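Local coordinates for precorrin-8x Methyl Mutase (Thermus thermophilus, PDB 1V9C), which probably acts as a precorrin-8X methylmutase, an isomerase that shifts a methyl group on a corrin-ring precursor in adenosylcobalamin biosynthesis, at residues B[11-16]-B[36-41]; B[30-35]-B[197-202]; B[47-52]-B[181-186]; B[74-79]-B[191-196]. All blocks are in the same frame, centred on the assembly; numbering follows the deposited sequence.

Three of the four contacts run through two helices of a doubly wound alpha/beta chain. Helix 30-40 serves interactions 1 and 2, helix 190-205 serves interactions 2 and 4, and the centre of interaction 2 lies about 11 Å from that of interaction 1 and 12 Å from that of interaction 4. Interaction 3 pairs the outermost strand 49-51 with strand 180-183; its Phe-51 packs on Val-32 and Val-33 of interaction 2. Along the chain, interaction 1 is local near the N-terminus, whereas the other three bring residues 30-79 against residues 181-202. The C-terminal strand and helix are thereby tied back to the N-terminal part. Interactions 1 and 4 border the second subunit, and interaction 3 reaches it through Arg-186.

Interaction 1 of 4, residues B[11-16]-B[36-41]; sequences ESFRIV and MIHATA
His-38 reaches from helix 30-40 across to Phe-13 and Ser-12 on helix 6-20. With CG anti to the backbone N (chi1 178°), its side chain runs straight out toward the other helix. His-38 CB starts in line with the edge of the Phe-13 ring, 3.9 Å from Phe-13 CE2. One atom further, His-38 CG is 3.5 Å from Phe-13 CE2, and His-38 ND1 is just as near to it. Phe-13 CE2 sits over one face of the imidazole, toward its rim, which gives a T-shaped pair with the planes at 66° and the centroids 4.7 Å apart. On the other limb, His-38 CD2 meets Ser-12 CB at 3.5 Å, and NE2 at the tip abuts that same CB; no hydrogen bond is made to Ser-12. Beside the ring, Val-16 turns CG2 to His-38 CA and CG1 to Ile-37 CG2 (3.8 Å). With an alanine here, the edge of Phe-13 would probably lose the face it rests on and the Phe-13 ring would be less restrained. Val-16 also packs on Phe-163 of the second subunit. The arrangement is a steep crossing of two helical segments (107°) with an edge-to-face pair between them, next to a sulfate about 4 Å from the His-38 side chain, probably from the crystallisation liquor, that may mark a pocket.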
# COMPACT_ATOMS: atom_id res chain seq x y z
N GLU B 11 2.00 -8.45 19.62
CA GLU B 11 3.08 -9.42 19.50
C GLU B 11 4.00 -9.01 18.37
O GLU B 11 5.22 -8.91 18.54
CB GLU B 11 2.53 -10.81 19.19
CG GLU B 11 3.60 -11.88 19.00
CD GLU B 11 3.06 -13.15 18.36
OE1 GLU B 11 3.67 -14.23 18.54
OE2 GLU B 11 2.02 -13.08 17.67
N SER B 12 3.41 -8.76 17.21
CA SER B 12 4.17 -8.35 16.04
C SER B 12 5.01 -7.10 16.26
O SER B 12 6.08 -6.98 15.68
CB SER B 12 3.25 -8.14 14.85
OG SER B 12 3.04 -9.35 14.16
N PHE B 13 4.51 -6.17 17.08
CA PHE B 13 5.24 -4.94 17.38
C PHE B 13 6.44 -5.29 18.25
O PHE B 13 7.52 -4.71 18.10
CB PHE B 13 4.36 -3.95 18.13
CG PHE B 13 3.41 -3.18 17.25
CD1 PHE B 13 2.26 -2.60 17.79
CD2 PHE B 13 3.64 -3.05 15.89
CE1 PHE B 13 1.37 -1.90 16.98
CE2 PHE B 13 2.75 -2.36 15.07
CZ PHE B 13 1.61 -1.79 15.61
N ARG B 14 6.24 -6.23 19.16
CA ARG B 14 7.30 -6.71 20.04
C ARG B 14 8.44 -7.20 19.19
O ARG B 14 9.59 -6.79 19.37
CB ARG B 14 6.81 -7.88 20.90
CG ARG B 14 6.47 -7.52 22.33
CD ARG B 14 6.58 -8.74 23.24
NE ARG B 14 5.51 -9.71 23.06
CZ ARG B 14 4.21 -9.42 23.17
NH1 ARG B 14 3.82 -8.19 23.47
NH2 ARG B 14 3.30 -10.37 23.02
N ILE B 15 8.11 -8.10 18.27
CA ILE B 15 9.07 -8.71 17.36
C ILE B 15 9.91 -7.69 16.60
O ILE B 15 11.11 -7.88 16.42
CB ILE B 15 8.36 -9.65 16.36
CG1 ILE B 15 7.72 -10.81 17.13
CG2 ILE B 15 9.34 -10.12 15.27
CD1 ILE B 15 7.13 -11.89 16.26
N VAL B 16 9.29 -6.61 16.15
CA VAL B 16 10.04 -5.60 15.44
C VAL B 16 10.99 -4.89 16.41
O VAL B 16 12.11 -4.54 16.04
CB VAL B 16 9.15 -4.54 14.82
CG1 VAL B 16 10.02 -3.44 14.25
CG2 VAL B 16 8.28 -5.15 13.73
N MET B 36 6.07 1.65 10.59
CA MET B 36 6.39 1.61 9.18
C MET B 36 7.12 0.32 8.82
O MET B 36 6.92 -0.22 7.73
CB MET B 36 7.25 2.82 8.81
CG MET B 36 6.57 4.14 9.12
SD MET B 36 7.63 5.58 9.05
CE MET B 36 8.20 5.52 7.38
N ILE B 37 7.97 -0.17 9.74
CA ILE B 37 8.73 -1.41 9.53
C ILE B 37 7.77 -2.60 9.67
O ILE B 37 7.83 -3.55 8.91
CB ILE B 37 9.87 -1.57 10.60
CG1 ILE B 37 10.90 -0.45 10.43
CG2 ILE B 37 10.51 -2.95 10.47
CD1 ILE B 37 12.11 -0.55 11.34
N HIS B 38 6.89 -2.52 10.66
CA HIS B 38 5.91 -3.56 10.87
C HIS B 38 5.07 -3.73 9.60
O HIS B 38 4.84 -4.84 9.14
CB HIS B 38 5.02 -3.18 12.04
CG HIS B 38 3.93 -4.17 12.31
ND1 HIS B 38 2.62 -3.96 11.93
CD2 HIS B 38 3.97 -5.39 12.89
CE1 HIS B 38 1.90 -5.01 12.27
NE2 HIS B 38 2.69 -5.89 12.85
N ALA B 39 4.66 -2.61 9.00
CA ALA B 39 3.83 -2.61 7.80
C ALA B 39 4.52 -3.16 6.56
O ALA B 39 3.88 -3.63 5.65
CB ALA B 39 3.32 -1.20 7.52
N THR B 40 5.84 -3.10 6.54
CA THR B 40 6.57 -3.58 5.37
C THR B 40 7.49 -4.77 5.61
O THR B 40 7.94 -5.39 4.67
CB THR B 40 7.45 -2.46 4.82
OG1 THR B 40 8.40 -2.09 5.82
CG2 THR B 40 6.59 -1.24 4.45
N ALA B 41 7.77 -5.08 6.87
CA ALA B 41 8.71 -6.15 7.20
C ALA B 41 10.01 -5.73 6.51
O ALA B 41 10.78 -6.56 6.07
CB ALA B 41 8.22 -7.49 6.65

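Interaction 2 of 4, residues B[30-35]-B[197-202]; sequences WPVVRR and LHALIR. With SO4 (sulfate ion), chain F; SO4 (sulfate ion), chain E.
Arg-35 and Val-32 of helix 30-40 pack on Ala-199, His-198 and Leu-200 of helix 190-205, two roughly antiparallel helices (142°) of the doubly wound alpha/beta fold. Ala-199 is the closest point of the backbones: its CB fits against Val-32 CA and the carbonyl of Pro-31, while Val-32 CG2 spans to Leu-200 CD2 at 4.1 Å. The Arg-35 chain leaves with CG anti to the backbone N (chi1 -169°) and bends at chi2 (126°), passing over Ala-199 CB. One face of its guanidinium is laid on His-198 CB, 3.7 Å from Arg-35 NE, and its edges hold two sulfates close to its plane. Arg-35 NE and NH2 grip the chain E ion side-on, with NE to O3 at 2.8 Å and NH2 to O2 at 2.7 Å. NH1 and NH2 take the chain F ion end-on, through O3 and O1. A lysine in place of Arg-35 would keep a positive charge, but is likely to leave a sulfate without its paired bonds and His-198 CB without the flat group it covers. His-198 ND1 donates to chain E O1 at 3.0 Å, while its NE2 bonds to Asn-81 N. Both ions probably come from the crystallisation liquor but may mark an anion-binding pocket. Arg-202, bent at chi2 and salt-bridged to Asp-206 through NE, turns NH1 to chain F O3, 2.8 Å away, which Arg-35 NH1 also binds.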
# COMPACT_ATOMS: atom_id res chain seq x y z
N TRP B 30 10.23 6.97 17.45
CA TRP B 30 10.32 5.53 17.31
C TRP B 30 9.01 4.81 16.96
O TRP B 30 8.99 4.05 16.01
CB TRP B 30 10.92 4.89 18.57
CG TRP B 30 11.15 3.40 18.39
CD1 TRP B 30 10.66 2.39 19.18
CD2 TRP B 30 11.84 2.76 17.31
NE1 TRP B 30 10.99 1.16 18.65
CE2 TRP B 30 11.72 1.36 17.50
CE3 TRP B 30 12.55 3.22 16.20
CZ2 TRP B 30 12.28 0.43 16.62
CZ3 TRP B 30 13.11 2.29 15.32
CH2 TRP B 30 12.97 0.91 15.53
N PRO B 31 7.92 5.05 17.71
CA PRO B 31 6.65 4.38 17.43
C PRO B 31 6.23 4.53 15.97
O PRO B 31 5.52 3.70 15.43
CB PRO B 31 5.68 5.05 18.38
CG PRO B 31 6.55 5.49 19.52
CD PRO B 31 7.74 6.04 18.78
N VAL B 32 6.68 5.61 15.33
CA VAL B 32 6.33 5.83 13.94
C VAL B 32 7.16 4.92 13.04
O VAL B 32 6.63 4.28 12.13
CB VAL B 32 6.57 7.31 13.56
CG1 VAL B 32 6.41 7.51 12.07
CG2 VAL B 32 5.61 8.19 14.35
N VAL B 33 8.46 4.84 13.32
CA VAL B 33 9.36 4.03 12.50
C VAL B 33 9.06 2.54 12.65
O VAL B 33 9.13 1.79 11.68
CB VAL B 33 10.85 4.29 12.85
CG1 VAL B 33 11.74 3.48 11.94
CG2 VAL B 33 11.18 5.78 12.69
N ARG B 34 8.72 2.15 13.88
CA ARG B 34 8.39 0.78 14.21
C ARG B 34 7.19 0.35 13.36
O ARG B 34 7.21 -0.69 12.72
CB ARG B 34 8.03 0.68 15.70
CG ARG B 34 7.67 -0.72 16.17
CD ARG B 34 6.77 -0.69 17.40
NE ARG B 34 7.43 -0.24 18.62
CZ ARG B 34 6.87 0.56 19.53
NH1 ARG B 34 5.64 1.01 19.34
NH2 ARG B 34 7.53 0.88 20.63
N ARG B 35 6.15 1.19 13.36
CA ARG B 35 4.93 0.92 12.61
C ARG B 35 5.20 0.80 11.11
O ARG B 35 4.66 -0.07 10.44
CB ARG B 35 3.91 2.02 12.88
CG ARG B 35 2.55 1.69 12.37
CD ARG B 35 1.54 1.81 13.47
NE ARG B 35 0.29 1.14 13.13
CZ ARG B 35 -0.70 0.95 13.99
NH1 ARG B 35 -0.59 1.38 15.24
NH2 ARG B 35 -1.80 0.33 13.60
N LEU B 197 0.62 7.47 9.66
CA LEU B 197 -0.57 8.15 10.15
C LEU B 197 -1.19 7.33 11.29
O LEU B 197 -1.51 7.88 12.33
CB LEU B 197 -1.60 8.35 9.02
CG LEU B 197 -1.19 9.45 8.02
CD1 LEU B 197 -2.02 9.44 6.75
CD2 LEU B 197 -1.35 10.78 8.74
N HIS B 198 -1.34 6.02 11.10
CA HIS B 198 -1.90 5.22 12.18
C HIS B 198 -1.06 5.37 13.44
O HIS B 198 -1.59 5.44 14.54
CB HIS B 198 -2.01 3.76 11.76
CG HIS B 198 -3.19 3.47 10.89
ND1 HIS B 198 -3.22 2.44 9.97
CD2 HIS B 198 -4.39 4.09 10.79
CE1 HIS B 198 -4.38 2.44 9.34
NE2 HIS B 198 -5.11 3.44 9.82
N ALA B 199 0.26 5.46 13.28
CA ALA B 199 1.13 5.60 14.44
C ALA B 199 0.87 6.95 15.10
O ALA B 199 0.87 7.04 16.32
CB ALA B 199 2.58 5.49 14.03
N LEU B 200 0.66 7.98 14.30
CA LEU B 200 0.42 9.31 14.85
C LEU B 200 -0.88 9.35 15.62
O LEU B 200 -0.94 9.91 16.71
CB LEU B 200 0.41 10.37 13.75
CG LEU B 200 1.82 10.60 13.19
CD1 LEU B 200 1.80 11.63 12.06
CD2 LEU B 200 2.73 11.04 14.32
N ILE B 201 -1.92 8.74 15.07
CA ILE B 201 -3.21 8.70 15.73
C ILE B 201 -3.13 7.97 17.07
O ILE B 201 -3.64 8.46 18.07
CB ILE B 201 -4.27 8.02 14.86
CG1 ILE B 201 -4.63 8.93 13.68
CG2 ILE B 201 -5.49 7.69 15.69
CD1 ILE B 201 -5.66 8.33 12.72
N ARG B 202 -2.49 6.80 17.08
CA ARG B 202 -2.36 6.02 18.31
C ARG B 202 -1.59 6.78 19.39
O ARG B 202 -1.93 6.70 20.56
CB ARG B 202 -1.67 4.69 18.03
CG ARG B 202 -1.42 3.84 19.27
CD ARG B 202 -2.73 3.33 19.85
NE ARG B 202 -2.52 2.50 21.04
CZ ARG B 202 -1.85 1.35 21.06
NH1 ARG B 202 -1.30 0.87 19.95
NH2 ARG B 202 -1.73 0.68 22.19
S SO4 F . -3.65 0.75 16.86
O1 SO4 F . -3.79 1.27 15.49
O2 SO4 F . -4.69 1.33 17.72
O3 SO4 F . -2.32 1.09 17.38
O4 SO4 F . -3.80 -0.71 16.84
S SO4 E . -0.94 -0.44 9.96
O1 SO4 E . -1.66 0.15 8.81
O2 SO4 E . -1.87 -0.71 11.07
O3 SO4 E . 0.08 0.51 10.42
O4 SO4 E . -0.30 -1.70 9.53

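Interaction 3 of 4, residues B[47-52]-B[181-186]; sequences ALTRFS and IVTEGR
Over one face of the Phe-51 ring lies Ile-181 CG2, offset toward the rim, and over one face of the Arg-50 guanidinium lies Glu-184 OE2. Phe-51 with Ile-181 and the side chain of Arg-50 lie on opposite faces of an antiparallel ladder, which adds the outermost strand 49-51 to the otherwise parallel sheet of the alpha/beta fold through strand 180-183; Glu-184 follows just after that strand. In the non-hydrogen-bonded pair, CG of Phe-51 and CG1 of Ile-181 are each anti to their own carbonyl carbon (chi1 -60° and -56°), matched torsions that set the side chains alongside each other in the same direction. Ile-181 CG2 makes a CH-pi contact 4.1 Å from the Phe-51 ring centroid, and Ile-181 CD1 comes to 3.6 Å from Phe-51 CE2. Helix 30-40 packs on this face through Val-33.

On the other face, Arg-50 bends at chi2 and chi3 and brings NH1 to 3.2 Å from Glu-184 OE2, though the Glu-184 side chain is less surely placed. The oxygen stands well out of the guanidinium plane, the two flat groups turned 52° apart; this salt bridge rests on charge, with no N-H aimed at the oxygen. The backbones supply the directional bonds: Arg-50 and Val-182 form the hydrogen-bonded pair, each N donating to the other's O at 2.9 Å, nearly straight. Val-182 O also receives a CA-H...O contact, with Thr-49 CA 3.4 Å away.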
# COMPACT_ATOMS: atom_id res chain seq x y z
N ALA B 47 16.88 3.14 9.00
CA ALA B 47 17.94 4.01 8.51
C ALA B 47 17.47 5.06 7.50
O ALA B 47 18.08 6.11 7.37
CB ALA B 47 19.05 3.15 7.90
N LEU B 48 16.38 4.78 6.80
CA LEU B 48 15.88 5.70 5.79
C LEU B 48 14.93 6.76 6.31
O LEU B 48 14.77 7.82 5.71
CB LEU B 48 15.17 4.93 4.68
CG LEU B 48 15.95 3.78 4.03
CD1 LEU B 48 15.11 3.20 2.89
CD2 LEU B 48 17.31 4.28 3.49
N THR B 49 14.30 6.50 7.45
CA THR B 49 13.34 7.45 7.96
C THR B 49 13.95 8.62 8.71
O THR B 49 14.68 8.44 9.68
CB THR B 49 12.31 6.74 8.85
OG1 THR B 49 11.73 5.66 8.12
CG2 THR B 49 11.22 7.70 9.27
N ARG B 50 13.61 9.82 8.27
CA ARG B 50 14.13 11.04 8.87
C ARG B 50 13.01 12.00 9.26
O ARG B 50 12.05 12.19 8.52
CB ARG B 50 15.10 11.72 7.90
CG ARG B 50 16.00 12.73 8.57
CD ARG B 50 17.39 12.72 7.94
NE ARG B 50 17.70 13.96 7.24
CZ ARG B 50 18.84 14.19 6.61
NH1 ARG B 50 19.78 13.25 6.59
NH2 ARG B 50 19.05 15.35 5.99
N PHE B 51 13.13 12.59 10.44
CA PHE B 51 12.13 13.53 10.92
C PHE B 51 12.68 14.94 10.99
O PHE B 51 13.88 15.15 11.04
CB PHE B 51 11.65 13.13 12.32
CG PHE B 51 11.03 11.78 12.39
CD1 PHE B 51 11.81 10.64 12.32
CD2 PHE B 51 9.65 11.65 12.54
CE1 PHE B 51 11.23 9.38 12.40
CE2 PHE B 51 9.06 10.39 12.61
CZ PHE B 51 9.85 9.25 12.55
N SER B 52 11.79 15.93 10.98
CA SER B 52 12.23 17.30 11.11
C SER B 52 11.93 17.64 12.56
O SER B 52 11.10 16.97 13.20
CB SER B 52 11.44 18.24 10.20
OG SER B 52 10.14 18.46 10.71
N ILE B 181 8.21 14.43 7.66
CA ILE B 181 8.74 13.09 7.91
C ILE B 181 8.95 12.54 6.51
O ILE B 181 8.03 12.57 5.67
CB ILE B 181 7.77 12.18 8.64
CG1 ILE B 181 7.33 12.83 9.96
CG2 ILE B 181 8.45 10.83 8.89
CD1 ILE B 181 6.42 11.95 10.77
N VAL B 182 10.15 12.05 6.27
CA VAL B 182 10.53 11.56 4.97
C VAL B 182 11.19 10.18 5.00
O VAL B 182 11.81 9.82 5.99
CB VAL B 182 11.51 12.58 4.31
CG1 VAL B 182 12.30 11.94 3.20
CG2 VAL B 182 10.73 13.76 3.75
N THR B 183 11.03 9.43 3.92
CA THR B 183 11.69 8.13 3.78
C THR B 183 12.74 8.42 2.72
O THR B 183 12.44 8.57 1.53
CB THR B 183 10.74 6.99 3.28
OG1 THR B 183 10.08 7.40 2.08
CG2 THR B 183 9.72 6.65 4.35
N GLU B 184 13.99 8.56 3.16
CA GLU B 184 15.12 8.86 2.29
C GLU B 184 15.26 7.85 1.16
O GLU B 184 15.04 6.65 1.35
CB GLU B 184 16.41 8.86 3.12
CG GLU B 184 16.37 9.73 4.37
CD GLU B 184 17.10 11.05 4.21
OE1 GLU B 184 16.60 11.94 3.49
OE2 GLU B 184 18.20 11.18 4.80
N GLY B 185 15.60 8.33 -0.03
CA GLY B 185 15.80 7.45 -1.15
C GLY B 185 14.62 7.26 -2.08
O GLY B 185 13.76 8.14 -2.19
N ARG B 186 14.59 6.11 -2.76
CA ARG B 186 13.52 5.80 -3.70
C ARG B 186 12.36 5.05 -3.05
O ARG B 186 11.29 4.93 -3.65
CB ARG B 186 14.06 4.97 -4.87
CG ARG B 186 15.38 5.48 -5.39
CD ARG B 186 15.50 5.37 -6.88
NE ARG B 186 15.63 6.71 -7.45
CZ ARG B 186 15.99 6.96 -8.70
NH1 ARG B 186 16.27 5.97 -9.53
NH2 ARG B 186 16.10 8.22 -9.11

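Interaction 4 of 4, residues B[74-79]-B[191-196]; sequences RMIACG and TLVVAA
Ile-76 approaches Val-193 through an extended chain: its CG1 is anti to the carbonyl carbon (chi1 -68°), with CD1 extended away from CA. This carries CD1 from helix 74-79 to helix 190-205, where Ile-76 CD1 lies within 3.8 Å of Val-193 CG2, with Val-193 CB equally near. The two side chains cross at about a right angle, the tip of the isoleucine resting against the branch point of the valine. Val-194 works differently and pushes both methyls at backbone. With its CG1 anti to the backbone N (chi1 172°), it straddles one turn of the short helix. Val-194 CG2 lies 3.7 Å from Ile-76 CA, and Val-194 CG1 lies 3.9 Å from Gly-79 O. The lack of a side chain at Gly-79 is consistent with this close fit: a beta carbon there would fall only 2.9 Å from Val-194 CG2. No hydrogen bond crosses between the segments; methyl groups meet methyls and backbone.

The segment axes run in the same general direction, inclined by 32°, and come within 9.0 Å of each other. The CB of Cys-78 points away from segment 191-196, and its SG forms a disulfide with Cys-78 of the second subunit. Met-75 and Thr-191 likewise pack on Met-75 and Thr-191 of that subunit, while a sulfate, probably from the crystallisation liquor, lies about 4 Å from the Val-194 side chain. Each helix follows a strand of the parallel part of the sheet, 69-71 or 180-183; this packing of similarly directed helices after parallel strands belongs to the doubly wound alpha/beta fold, placed here at the disulfide-linked dimer interface.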
# COMPACT_ATOMS: atom_id res chain seq x y z
N ARG B 74 -5.79 6.96 -3.50
CA ARG B 74 -6.93 6.30 -2.89
C ARG B 74 -6.52 5.18 -1.93
O ARG B 74 -7.14 5.00 -0.89
CB ARG B 74 -7.85 5.76 -3.98
CG ARG B 74 -7.12 4.98 -5.03
CD ARG B 74 -7.87 4.98 -6.34
NE ARG B 74 -7.15 4.25 -7.38
CZ ARG B 74 -7.34 4.42 -8.68
NH1 ARG B 74 -8.23 5.31 -9.11
NH2 ARG B 74 -6.64 3.71 -9.55
N MET B 75 -5.45 4.46 -2.28
CA MET B 75 -4.97 3.37 -1.41
C MET B 75 -4.74 3.92 -0.01
O MET B 75 -5.04 3.25 0.98
CB MET B 75 -3.66 2.76 -1.94
CG MET B 75 -3.86 1.80 -3.10
SD MET B 75 -2.40 0.79 -3.45
CE MET B 75 -2.56 -0.50 -2.23
N ILE B 76 -4.18 5.12 0.08
CA ILE B 76 -3.96 5.74 1.38
C ILE B 76 -5.30 6.06 2.04
O ILE B 76 -5.51 5.75 3.22
CB ILE B 76 -3.15 7.05 1.22
CG1 ILE B 76 -1.73 6.71 0.77
CG2 ILE B 76 -3.16 7.86 2.51
CD1 ILE B 76 -0.83 7.90 0.57
N ALA B 77 -6.21 6.66 1.28
CA ALA B 77 -7.52 7.01 1.80
C ALA B 77 -8.22 5.77 2.33
O ALA B 77 -8.72 5.77 3.45
CB ALA B 77 -8.37 7.65 0.72
N CYS B 78 -8.24 4.70 1.53
CA CYS B 78 -8.91 3.48 1.95
C CYS B 78 -8.09 2.69 2.95
O CYS B 78 -8.65 2.00 3.81
CB CYS B 78 -9.26 2.60 0.75
SG CYS B 78 -10.47 3.31 -0.41
N GLY B 79 -6.77 2.78 2.85
CA GLY B 79 -5.93 2.06 3.78
C GLY B 79 -6.20 2.48 5.21
O GLY B 79 -6.17 1.67 6.13
N THR B 191 1.56 2.41 1.72
CA THR B 191 1.63 1.66 2.97
C THR B 191 2.44 2.38 4.05
O THR B 191 2.14 2.30 5.24
CB THR B 191 2.21 0.26 2.73
OG1 THR B 191 1.34 -0.47 1.86
CG2 THR B 191 2.32 -0.47 4.03
N LEU B 192 3.47 3.12 3.64
CA LEU B 192 4.28 3.80 4.64
C LEU B 192 3.50 5.00 5.18
O LEU B 192 3.49 5.24 6.38
CB LEU B 192 5.64 4.22 4.04
CG LEU B 192 6.72 3.16 3.75
CD1 LEU B 192 7.12 2.48 5.05
CD2 LEU B 192 6.23 2.13 2.71
N VAL B 193 2.83 5.75 4.32
CA VAL B 193 2.05 6.89 4.81
C VAL B 193 0.97 6.40 5.78
O VAL B 193 0.84 6.92 6.89
CB VAL B 193 1.34 7.66 3.68
CG1 VAL B 193 0.68 8.90 4.24
CG2 VAL B 193 2.34 8.08 2.63
N VAL B 194 0.19 5.40 5.36
CA VAL B 194 -0.87 4.87 6.22
C VAL B 194 -0.31 4.46 7.60
O VAL B 194 -0.82 4.87 8.64
CB VAL B 194 -1.57 3.64 5.55
CG1 VAL B 194 -2.53 2.97 6.53
CG2 VAL B 194 -2.31 4.08 4.28
N ALA B 195 0.77 3.68 7.60
CA ALA B 195 1.38 3.22 8.86
C ALA B 195 1.83 4.37 9.75
O ALA B 195 1.63 4.34 10.97
CB ALA B 195 2.56 2.29 8.56
N ALA B 196 2.44 5.38 9.14
CA ALA B 196 2.90 6.56 9.87
C ALA B 196 1.69 7.33 10.45
O ALA B 196 1.72 7.79 11.59
CB ALA B 196 3.71 7.48 8.94